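Local coordinates for protein Baccell_00856 (PDB 5MVH) that probably hydrolyses rhamnose-containing glycans, as a beta-propeller glycoside hydrolase of rhamnosidase type, at residues A[147-152]-A[170-175]; A[345-350]-A[369-374]; A[94-99]-A[387-392]. All blocks are in the same frame, centred on the assembly; numbering follows the deposited sequence.

Contact 1: A[147-152]-A[170-175]; sequences YPLNGG and MNHYSV
Leu149 leans on the ring of His172. The methyl CD1 of Leu149 lies 3.7 Å from ND1 of His172, and CE1 of the ring is only slightly farther off. The two side chains meet at a slant. His172 holds CG on the far side from its backbone N (chi1 169°), and this carries the ring end nearer to Leu149. NE2 of His172 makes a weak hydrogen bond with OD2 of Asp153. Leu149 and His172 both touch Asn234 as well.

A second patch is side chain against backbone. Val175 sits on the turn at Gly151 and Gly152. Its CB is 3.5 Å from Gly152 O, and its CG1 is 3.6 Å from Gly151 O. Both glycines have positive phi, so the chain turns tightly here and presents both carbonyls to the valine. Val175 N bonds to OD1 of Asp153, which therefore links both patches. Val175 also touches Glu100.

In the propeller blade, strands 141-148 and 167-174 are first and third, with 154-160 between them. The contact reaches across the end of that middle strand, where Leu149 packs on Leu155. Next to Leu149, Pro148 packs on Glu389 and Lys392 of helix 388-394.

Contact 2: A[345-350]-A[369-374]; sequences YIFRDE and WTFTDL
Phe347 meets Phe371 through the outer end of its ring. From its CB, the Phe347 side chain leaves with CG set between the backbone N and the carbonyl carbon (chi1 72°). The ring stands out across the strand direction. Its edge has the carbonyl of Tyr345 in the ring plane, with Tyr345 O 3.8 Å from Phe347 CD1. On the other side of the ring, Asp349 CB lies 3.9 Å from Phe347 CE2, also in plane. Beyond CD1, CE1 of Phe347 comes within 4.2 Å of Phe371 CD2. The tip atom CZ of Phe347 makes the closest approach to the same atom, 4.0 Å from Phe371 CD2. The two phenylalanine side chains cross at about a right angle.

Tyr345 lies on the same face of the sheet. Its CB touches the six-membered ring of Trp369, with Trp369 CZ3 at 4.0 Å. The phenol is directed elsewhere, and its OH bonds to Arg298 O. Ile346 alternates to the other face. There its CD1 meets Leu374 CD1 at 4.3 Å, a looser touch.

The three contacts between the segments are all apolar. They span strand 357-361, the third of one blade. Strand 342-347 is the second. Trp369 and Phe371 lie on the fourth, 369-373, and Leu374 just after it. Phe347 also meets the ring of Tyr297, so the phenylalanine face turns to the blade that holds strand 296-302. On the other face, Ile346 packs on Leu397 and Leu399 of strand 397-402, and Leu374 on Leu423 and Val425 of strand 418-425.

Contact 3: A[94-99]-A[387-392]; sequences SMMLDG and DTELWK
Met96 is the strand side of this contact, and Glu389 and Thr388 are the helix side. Met96 has the largest share of the buried surface. Its CG lies opposite the backbone N (chi1 -174°), and the chain then bends at chi2 to bring its end nearer to the helix. SD of Met96 lies 4.4 Å from CG of Glu389, and CE of Met96 lies 4.5 Å from OG1 of Thr388. Both approaches are loose.

Glu389 meets the methionine with its aliphatic part, while its carboxylate is held within the helix segment. Thr388 OG1 donates to the anti lone pair of Glu389 OE2, and Lys392 NZ forms a salt bridge on the syn side, each at 2.7 Å. Two bonds on OE2, one on each lone pair, restrain the rotation of the carboxylate. Thr388 OG1 is also bonded to Asn43 ND2, and Lys392 NZ to Val202 O.

Asp387 is the N-cap of the helix. Its OD1 takes a nearly straight bond (167°) from Leu390 N, reaching it from above the carboxylate plane, and a weak one from Glu389 N.

Strand 93-97 is the first, inner strand of its propeller blade. The contact joins it to the only alpha-helix, 388-394, which lies toward the middle of the propeller. The helix also packs against Val46 and Thr47 of strand 45-48 and Pro148 of strand 141-148, so it bears on two blades besides that of Met96.

How the contacts relate
Contacts 1 and 3 are neighbours, with centres about 12 Å apart. They touch through a probable hydrogen bond of 2.9 Å between Gly99 N and Gly152 O. Pro148 CG also lies 3.3 Å from Glu389 OE1, so the strand of contact 1 meets the helix of contact 3. Contact 2 lies on the other side of the chain's centre from contact 1, about 33 Å between centres. It stays about 9 Å from contact 3 at the nearest atoms. Even so, helix 388-394 is the next helix or strand in the chain after strand 369-373. Contact 3 joins the segments farthest apart in sequence, 288 residues at their closest ends, and contacts 1 and 2 both fall between them.

Contact 1: A[147-152]-A[170-175]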
loop_
_atom_site.group_PDB
_atom_site.type_symbol
_atom_site.label_atom_id
_atom_site.label_comp_id
_atom_site.label_asym_id
_atom_site.label_seq_id
_atom_site.Cartn_x
_atom_site.Cartn_y
_atom_site.Cartn_z
ATOM N N TYR A 147 6.251 7.776 0.174
ATOM C CA TYR A 147 6.450 7.619 1.615
ATOM C C TYR A 147 7.088 8.883 2.183
ATOM O O TYR A 147 7.951 9.497 1.568
ATOM C CB TYR A 147 7.349 6.390 1.940
ATOM C CG TYR A 147 6.792 5.151 1.286
ATOM C CD1 TYR A 147 5.857 4.356 1.952
ATOM C CD2 TYR A 147 7.104 4.839 -0.047
ATOM C CE1 TYR A 147 5.259 3.263 1.322
ATOM C CE2 TYR A 147 6.544 3.749 -0.664
ATOM C CZ TYR A 147 5.619 2.964 0.015
ATOM O OH TYR A 147 5.051 1.870 -0.625
ATOM N N PRO A 148 6.691 9.268 3.387
ATOM C CA PRO A 148 7.360 10.370 4.056
ATOM C C PRO A 148 8.704 9.935 4.623
ATOM O O PRO A 148 8.861 8.767 5.019
ATOM C CB PRO A 148 6.404 10.689 5.191
ATOM C CG PRO A 148 5.889 9.337 5.572
ATOM C CD PRO A 148 5.722 8.614 4.266
ATOM N N LEU A 149 9.663 10.857 4.637
ATOM C CA LEU A 149 10.967 10.641 5.262
ATOM C C LEU A 149 11.196 11.734 6.304
ATOM O O LEU A 149 10.461 12.707 6.360
ATOM C CB LEU A 149 12.083 10.691 4.222
ATOM C CG LEU A 149 12.012 9.592 3.138
ATOM C CD1 LEU A 149 13.080 9.851 2.106
ATOM C CD2 LEU A 149 12.118 8.159 3.654
ATOM N N ASN A 150 12.217 11.562 7.120
ATOM C CA ASN A 150 12.531 12.540 8.157
ATOM C C ASN A 150 12.905 13.889 7.515
ATOM O O ASN A 150 13.438 13.954 6.385
ATOM C CB ASN A 150 13.672 12.043 9.048
ATOM C CG ASN A 150 13.260 10.918 9.985
ATOM O OD1 ASN A 150 12.070 10.713 10.253
ATOM N ND2 ASN A 150 14.249 10.200 10.516
ATOM N N GLY A 151 12.618 14.954 8.245
ATOM C CA GLY A 151 12.919 16.317 7.797
ATOM C C GLY A 151 11.931 16.888 6.784
ATOM O O GLY A 151 12.205 17.922 6.161
ATOM N N GLY A 152 10.783 16.235 6.621
ATOM C CA GLY A 152 9.794 16.635 5.629
ATOM C C GLY A 152 10.093 16.216 4.207
ATOM O O GLY A 152 9.412 16.691 3.300
ATOM N N MET A 170 13.784 3.927 -7.010
ATOM C CA MET A 170 13.545 4.655 -5.771
ATOM C C MET A 170 14.199 6.047 -5.821
ATOM O O MET A 170 15.421 6.174 -6.060
ATOM C CB MET A 170 14.125 3.863 -4.600
ATOM C CG MET A 170 13.839 4.446 -3.222
ATOM S SD MET A 170 14.598 3.488 -1.887
ATOM C CE MET A 170 13.545 2.034 -1.827
ATOM N N ASN A 171 13.388 7.072 -5.613
ATOM C CA ASN A 171 13.834 8.469 -5.603
ATOM C C ASN A 171 13.592 9.105 -4.224
ATOM O O ASN A 171 12.715 8.664 -3.452
ATOM C CB ASN A 171 13.067 9.282 -6.648
ATOM C CG ASN A 171 13.322 8.840 -8.048
ATOM O OD1 ASN A 171 14.385 8.322 -8.380
ATOM N ND2 ASN A 171 12.333 9.073 -8.920
ATOM N N HIS A 172 14.349 10.174 -3.959
ATOM C CA HIS A 172 14.282 10.957 -2.724
ATOM C C HIS A 172 13.978 12.391 -3.111
ATOM O O HIS A 172 14.708 12.949 -3.946
ATOM C CB HIS A 172 15.644 10.954 -2.014
ATOM C CG HIS A 172 15.757 11.943 -0.888
ATOM N ND1 HIS A 172 15.865 11.555 0.424
ATOM C CD2 HIS A 172 15.861 13.297 -0.882
ATOM C CE1 HIS A 172 15.969 12.623 1.199
ATOM N NE2 HIS A 172 15.979 13.692 0.430
ATOM N N TYR A 173 12.943 12.979 -2.519
ATOM C CA TYR A 173 12.659 14.406 -2.678
ATOM C C TYR A 173 13.217 15.200 -1.527
ATOM O O TYR A 173 12.845 14.962 -0.370
ATOM C CB TYR A 173 11.173 14.649 -2.734
ATOM C CG TYR A 173 10.759 16.063 -2.997
ATOM C CD1 TYR A 173 10.972 16.651 -4.255
ATOM C CD2 TYR A 173 10.097 16.805 -2.035
ATOM C CE1 TYR A 173 10.558 17.944 -4.517
ATOM C CE2 TYR A 173 9.670 18.102 -2.300
ATOM C CZ TYR A 173 9.900 18.659 -3.539
ATOM O OH TYR A 173 9.488 19.944 -3.817
ATOM N N SER A 174 14.091 16.157 -1.833
ATOM C CA SER A 174 14.503 17.110 -0.826
ATOM C C SER A 174 13.531 18.282 -0.846
ATOM O O SER A 174 13.486 19.033 -1.826
ATOM C CB SER A 174 15.937 17.601 -1.070
ATOM O OG SER A 174 16.129 18.813 -0.364
ATOM N N VAL A 175 12.771 18.446 0.236
ATOM C CA VAL A 175 11.825 19.549 0.367
ATOM C C VAL A 175 12.497 20.938 0.414
ATOM O O VAL A 175 11.965 21.912 -0.117
ATOM C CB VAL A 175 10.865 19.347 1.567
ATOM C CG1 VAL A 175 11.585 19.452 2.917
ATOM C CG2 VAL A 175 9.683 20.316 1.489
#

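Contact 2: A[345-350]-A[369-374]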
loop_
_atom_site.group_PDB
_atom_site.type_symbol
_atom_site.label_atom_id
_atom_site.label_comp_id
_atom_site.label_asym_id
_atom_site.label_seq_id
_atom_site.Cartn_x
_atom_site.Cartn_y
_atom_site.Cartn_z
ATOM N N TYR A 345 -6.084 -5.739 11.551
ATOM C CA TYR A 345 -5.818 -6.433 10.301
ATOM C C TYR A 345 -7.089 -6.308 9.493
ATOM O O TYR A 345 -8.137 -6.921 9.830
ATOM C CB TYR A 345 -5.434 -7.885 10.621
ATOM C CG TYR A 345 -4.877 -8.713 9.488
ATOM C CD1 TYR A 345 -5.699 -9.144 8.436
ATOM C CD2 TYR A 345 -3.546 -9.132 9.487
ATOM C CE1 TYR A 345 -5.190 -9.934 7.407
ATOM C CE2 TYR A 345 -3.044 -9.909 8.463
ATOM C CZ TYR A 345 -3.870 -10.329 7.438
ATOM O OH TYR A 345 -3.379 -11.077 6.419
ATOM N N ILE A 346 -7.029 -5.493 8.440
ATOM C CA ILE A 346 -8.220 -5.122 7.687
ATOM C C ILE A 346 -8.323 -5.988 6.417
ATOM O O ILE A 346 -7.344 -6.119 5.659
ATOM C CB ILE A 346 -8.198 -3.613 7.315
ATOM C CG1 ILE A 346 -8.009 -2.714 8.567
ATOM C CG2 ILE A 346 -9.439 -3.251 6.520
ATOM C CD1 ILE A 346 -9.140 -2.764 9.589
ATOM N N PHE A 347 -9.505 -6.536 6.164
ATOM C CA PHE A 347 -9.709 -7.440 5.055
ATOM C C PHE A 347 -11.135 -7.361 4.511
ATOM O O PHE A 347 -11.971 -6.593 4.988
ATOM C CB PHE A 347 -9.298 -8.885 5.446
ATOM C CG PHE A 347 -10.235 -9.586 6.417
ATOM C CD1 PHE A 347 -10.177 -9.333 7.792
ATOM C CD2 PHE A 347 -11.158 -10.549 5.959
ATOM C CE1 PHE A 347 -11.051 -9.985 8.683
ATOM C CE2 PHE A 347 -12.020 -11.203 6.843
ATOM C CZ PHE A 347 -11.953 -10.934 8.210
ATOM N N ARG A 348 -11.387 -8.129 3.460
ATOM C CA ARG A 348 -12.719 -8.260 2.901
ATOM C C ARG A 348 -12.788 -9.679 2.348
ATOM O O ARG A 348 -11.839 -10.133 1.721
ATOM C CB ARG A 348 -12.953 -7.184 1.836
ATOM C CG ARG A 348 -14.192 -7.355 0.957
ATOM C CD ARG A 348 -13.956 -8.189 -0.291
ATOM N NE ARG A 348 -12.967 -7.605 -1.170
ATOM C CZ ARG A 348 -12.433 -8.215 -2.217
ATOM N NH1 ARG A 348 -12.766 -9.479 -2.532
ATOM N NH2 ARG A 348 -11.531 -7.577 -2.932
ATOM N N ASP A 349 -13.900 -10.368 2.580
ATOM C CA ASP A 349 -13.998 -11.809 2.291
ATOM C C ASP A 349 -15.437 -12.182 1.889
ATOM O O ASP A 349 -16.418 -11.792 2.575
ATOM C CB ASP A 349 -13.574 -12.534 3.552
ATOM C CG ASP A 349 -13.317 -14.036 3.370
ATOM O OD1 ASP A 349 -13.880 -14.699 2.482
ATOM O OD2 ASP A 349 -12.510 -14.547 4.177
ATOM N N GLU A 350 -15.570 -12.958 0.816
ATOM C CA GLU A 350 -16.897 -13.493 0.392
ATOM C C GLU A 350 -17.614 -14.314 1.492
ATOM O O GLU A 350 -18.849 -14.338 1.547
ATOM C CB GLU A 350 -16.794 -14.320 -0.896
ATOM C CG GLU A 350 -15.975 -15.605 -0.809
ATOM C CD GLU A 350 -16.145 -16.507 -2.034
ATOM O OE1 GLU A 350 -15.326 -17.417 -2.227
ATOM O OE2 GLU A 350 -17.103 -16.311 -2.818
ATOM N N TRP A 369 -7.454 -13.991 17.855
ATOM C CA TRP A 369 -8.033 -13.001 16.944
ATOM C C TRP A 369 -9.537 -12.929 17.114
ATOM O O TRP A 369 -10.185 -13.953 17.292
ATOM C CB TRP A 369 -7.730 -13.339 15.485
ATOM C CG TRP A 369 -6.288 -13.287 15.195
ATOM C CD1 TRP A 369 -5.386 -14.310 15.321
ATOM C CD2 TRP A 369 -5.547 -12.158 14.722
ATOM N NE1 TRP A 369 -4.129 -13.883 14.961
ATOM C CE2 TRP A 369 -4.202 -12.564 14.595
ATOM C CE3 TRP A 369 -5.887 -10.835 14.409
ATOM C CZ2 TRP A 369 -3.199 -11.695 14.173
ATOM C CZ3 TRP A 369 -4.888 -9.982 13.975
ATOM C CH2 TRP A 369 -3.557 -10.411 13.880
ATOM N N THR A 370 -10.087 -11.720 17.064
ATOM C CA THR A 370 -11.536 -11.515 16.943
ATOM C C THR A 370 -11.841 -10.983 15.554
ATOM O O THR A 370 -10.995 -10.337 14.940
ATOM C CB THR A 370 -12.054 -10.504 17.979
ATOM O OG1 THR A 370 -11.382 -9.255 17.823
ATOM C CG2 THR A 370 -11.823 -11.010 19.385
ATOM N N PHE A 371 -13.050 -11.240 15.072
ATOM C CA PHE A 371 -13.463 -10.803 13.749
ATOM C C PHE A 371 -14.719 -9.981 13.892
ATOM O O PHE A 371 -15.656 -10.385 14.583
ATOM C CB PHE A 371 -13.686 -11.994 12.826
ATOM C CG PHE A 371 -12.492 -12.900 12.745
ATOM C CD1 PHE A 371 -12.348 -13.948 13.636
ATOM C CD2 PHE A 371 -11.459 -12.643 11.845
ATOM C CE1 PHE A 371 -11.226 -14.764 13.589
ATOM C CE2 PHE A 371 -10.337 -13.460 11.790
ATOM C CZ PHE A 371 -10.224 -14.526 12.661
ATOM N N THR A 372 -14.715 -8.816 13.263
ATOM C CA THR A 372 -15.815 -7.877 13.368
ATOM C C THR A 372 -16.035 -7.259 11.992
ATOM O O THR A 372 -15.067 -6.857 11.336
ATOM C CB THR A 372 -15.517 -6.741 14.370
ATOM O OG1 THR A 372 -14.394 -5.988 13.908
ATOM C CG2 THR A 372 -15.201 -7.247 15.760
ATOM N N ASP A 373 -17.285 -7.205 11.540
ATOM C CA ASP A 373 -17.612 -6.490 10.303
ATOM C C ASP A 373 -17.770 -5.021 10.599
ATOM O O ASP A 373 -18.405 -4.646 11.592
ATOM C CB ASP A 373 -18.874 -7.059 9.648
ATOM C CG ASP A 373 -18.657 -8.458 9.094
ATOM O OD1 ASP A 373 -17.488 -8.795 8.782
ATOM O OD2 ASP A 373 -19.636 -9.248 8.988
ATOM N N LEU A 374 -17.158 -4.190 9.759
ATOM C CA LEU A 374 -17.193 -2.719 9.950
ATOM C C LEU A 374 -18.200 -1.975 9.089
ATOM O O LEU A 374 -18.483 -0.797 9.340
ATOM C CB LEU A 374 -15.790 -2.174 9.734
ATOM C CG LEU A 374 -14.683 -2.848 10.547
ATOM C CD1 LEU A 374 -13.361 -2.146 10.308
ATOM C CD2 LEU A 374 -15.021 -2.845 12.030
#

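Contact 3: A[94-99]-A[387-392]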
loop_
_atom_site.group_PDB
_atom_site.type_symbol
_atom_site.label_atom_id
_atom_site.label_comp_id
_atom_site.label_asym_id
_atom_site.label_seq_id
_atom_site.Cartn_x
_atom_site.Cartn_y
_atom_site.Cartn_z
ATOM N N SER A 94 -1.721 7.657 -6.399
ATOM C CA SER A 94 -1.047 7.810 -5.096
ATOM C C SER A 94 -0.757 9.264 -4.761
ATOM O O SER A 94 -0.330 10.047 -5.644
ATOM C CB SER A 94 0.251 7.038 -5.086
ATOM O OG SER A 94 -0.033 5.663 -4.978
ATOM N N MET A 95 -0.973 9.630 -3.488
ATOM C CA MET A 95 -0.686 10.957 -2.995
ATOM C C MET A 95 0.109 10.955 -1.686
ATOM O O MET A 95 0.141 9.968 -0.957
ATOM C CB MET A 95 -1.974 11.752 -2.772
ATOM C CG MET A 95 -2.625 11.638 -1.393
ATOM S SD MET A 95 -4.354 12.180 -1.354
ATOM C CE MET A 95 -4.124 13.916 -1.771
ATOM N N MET A 96 0.698 12.104 -1.392
ATOM C CA MET A 96 1.412 12.334 -0.135
ATOM C C MET A 96 1.685 13.827 0.018
ATOM O O MET A 96 1.698 14.569 -0.971
ATOM C CB MET A 96 2.722 11.542 -0.154
ATOM C CG MET A 96 3.528 11.552 1.128
ATOM S SD MET A 96 2.647 10.980 2.579
ATOM C CE MET A 96 1.954 9.423 2.028
ATOM N N LEU A 97 1.838 14.290 1.255
ATOM C CA LEU A 97 2.284 15.660 1.507
ATOM C C LEU A 97 3.732 15.633 1.983
ATOM O O LEU A 97 4.117 14.744 2.740
ATOM C CB LEU A 97 1.396 16.372 2.523
ATOM C CG LEU A 97 0.087 16.959 1.974
ATOM C CD1 LEU A 97 -0.881 15.847 1.596
ATOM C CD2 LEU A 97 -0.538 17.943 2.960
ATOM N N ASP A 98 4.512 16.616 1.544
ATOM C CA ASP A 98 5.846 16.834 2.089
ATOM C C ASP A 98 5.718 17.681 3.360
ATOM O O ASP A 98 4.627 18.121 3.731
ATOM C CB ASP A 98 6.836 17.402 1.054
ATOM C CG ASP A 98 6.464 18.787 0.542
ATOM O OD1 ASP A 98 5.870 19.589 1.288
ATOM O OD2 ASP A 98 6.789 19.067 -0.638
ATOM N N GLY A 99 6.846 17.867 4.033
ATOM C CA GLY A 99 6.910 18.578 5.298
ATOM C C GLY A 99 6.442 20.016 5.275
ATOM O O GLY A 99 5.983 20.513 6.309
ATOM N N ASP A 387 -4.969 5.727 6.180
ATOM C CA ASP A 387 -4.233 6.970 6.367
ATOM C C ASP A 387 -3.015 6.611 7.222
ATOM O O ASP A 387 -3.069 6.571 8.464
ATOM C CB ASP A 387 -5.149 8.031 7.017
ATOM C CG ASP A 387 -4.519 9.382 7.120
ATOM O OD1 ASP A 387 -3.268 9.486 7.164
ATOM O OD2 ASP A 387 -5.281 10.376 7.254
ATOM N N THR A 388 -1.910 6.330 6.540
ATOM C CA THR A 388 -0.674 5.886 7.216
ATOM C C THR A 388 -0.190 6.926 8.233
ATOM O O THR A 388 0.259 6.578 9.312
ATOM C CB THR A 388 0.483 5.625 6.227
ATOM O OG1 THR A 388 0.733 6.808 5.468
ATOM C CG2 THR A 388 0.170 4.473 5.323
ATOM N N GLU A 389 -0.346 8.205 7.916
ATOM C CA GLU A 389 0.254 9.270 8.760
ATOM C C GLU A 389 -0.582 9.568 10.000
ATOM O O GLU A 389 -0.033 9.844 11.094
ATOM C CB GLU A 389 0.517 10.511 7.907
ATOM C CG GLU A 389 1.339 10.183 6.656
ATOM C CD GLU A 389 2.567 9.390 7.017
ATOM O OE1 GLU A 389 3.402 9.990 7.713
ATOM O OE2 GLU A 389 2.682 8.174 6.671
ATOM N N LEU A 390 -1.902 9.489 9.847
ATOM C CA LEU A 390 -2.821 9.580 11.001
ATOM C C LEU A 390 -2.537 8.524 12.066
ATOM O O LEU A 390 -2.578 8.819 13.265
ATOM C CB LEU A 390 -4.261 9.417 10.552
ATOM C CG LEU A 390 -5.318 9.677 11.624
ATOM C CD1 LEU A 390 -5.157 11.086 12.196
ATOM C CD2 LEU A 390 -6.693 9.507 11.014
ATOM N N TRP A 391 -2.259 7.304 11.629
ATOM C CA TRP A 391 -1.970 6.235 12.543
ATOM C C TRP A 391 -0.656 6.534 13.259
ATOM O O TRP A 391 -0.592 6.443 14.484
ATOM C CB TRP A 391 -1.889 4.874 11.838
ATOM C CG TRP A 391 -1.534 3.805 12.806
ATOM C CD1 TRP A 391 -0.313 3.189 12.959
ATOM C CD2 TRP A 391 -2.374 3.273 13.818
ATOM N NE1 TRP A 391 -0.371 2.269 13.965
ATOM C CE2 TRP A 391 -1.624 2.302 14.514
ATOM C CE3 TRP A 391 -3.705 3.470 14.169
ATOM C CZ2 TRP A 391 -2.168 1.544 15.550
ATOM C CZ3 TRP A 391 -4.242 2.735 15.193
ATOM C CH2 TRP A 391 -3.466 1.790 15.891
ATOM N N LYS A 392 0.372 6.917 12.508
ATOM C CA LYS A 392 1.686 7.264 13.092
ATOM C C LYS A 392 1.641 8.426 14.089
ATOM O O LYS A 392 2.261 8.355 15.168
ATOM C CB LYS A 392 2.690 7.670 12.014
ATOM C CG LYS A 392 3.151 6.533 11.146
ATOM C CD LYS A 392 4.068 7.028 10.040
ATOM C CE LYS A 392 3.945 6.132 8.831
ATOM N NZ LYS A 392 4.721 6.619 7.645
#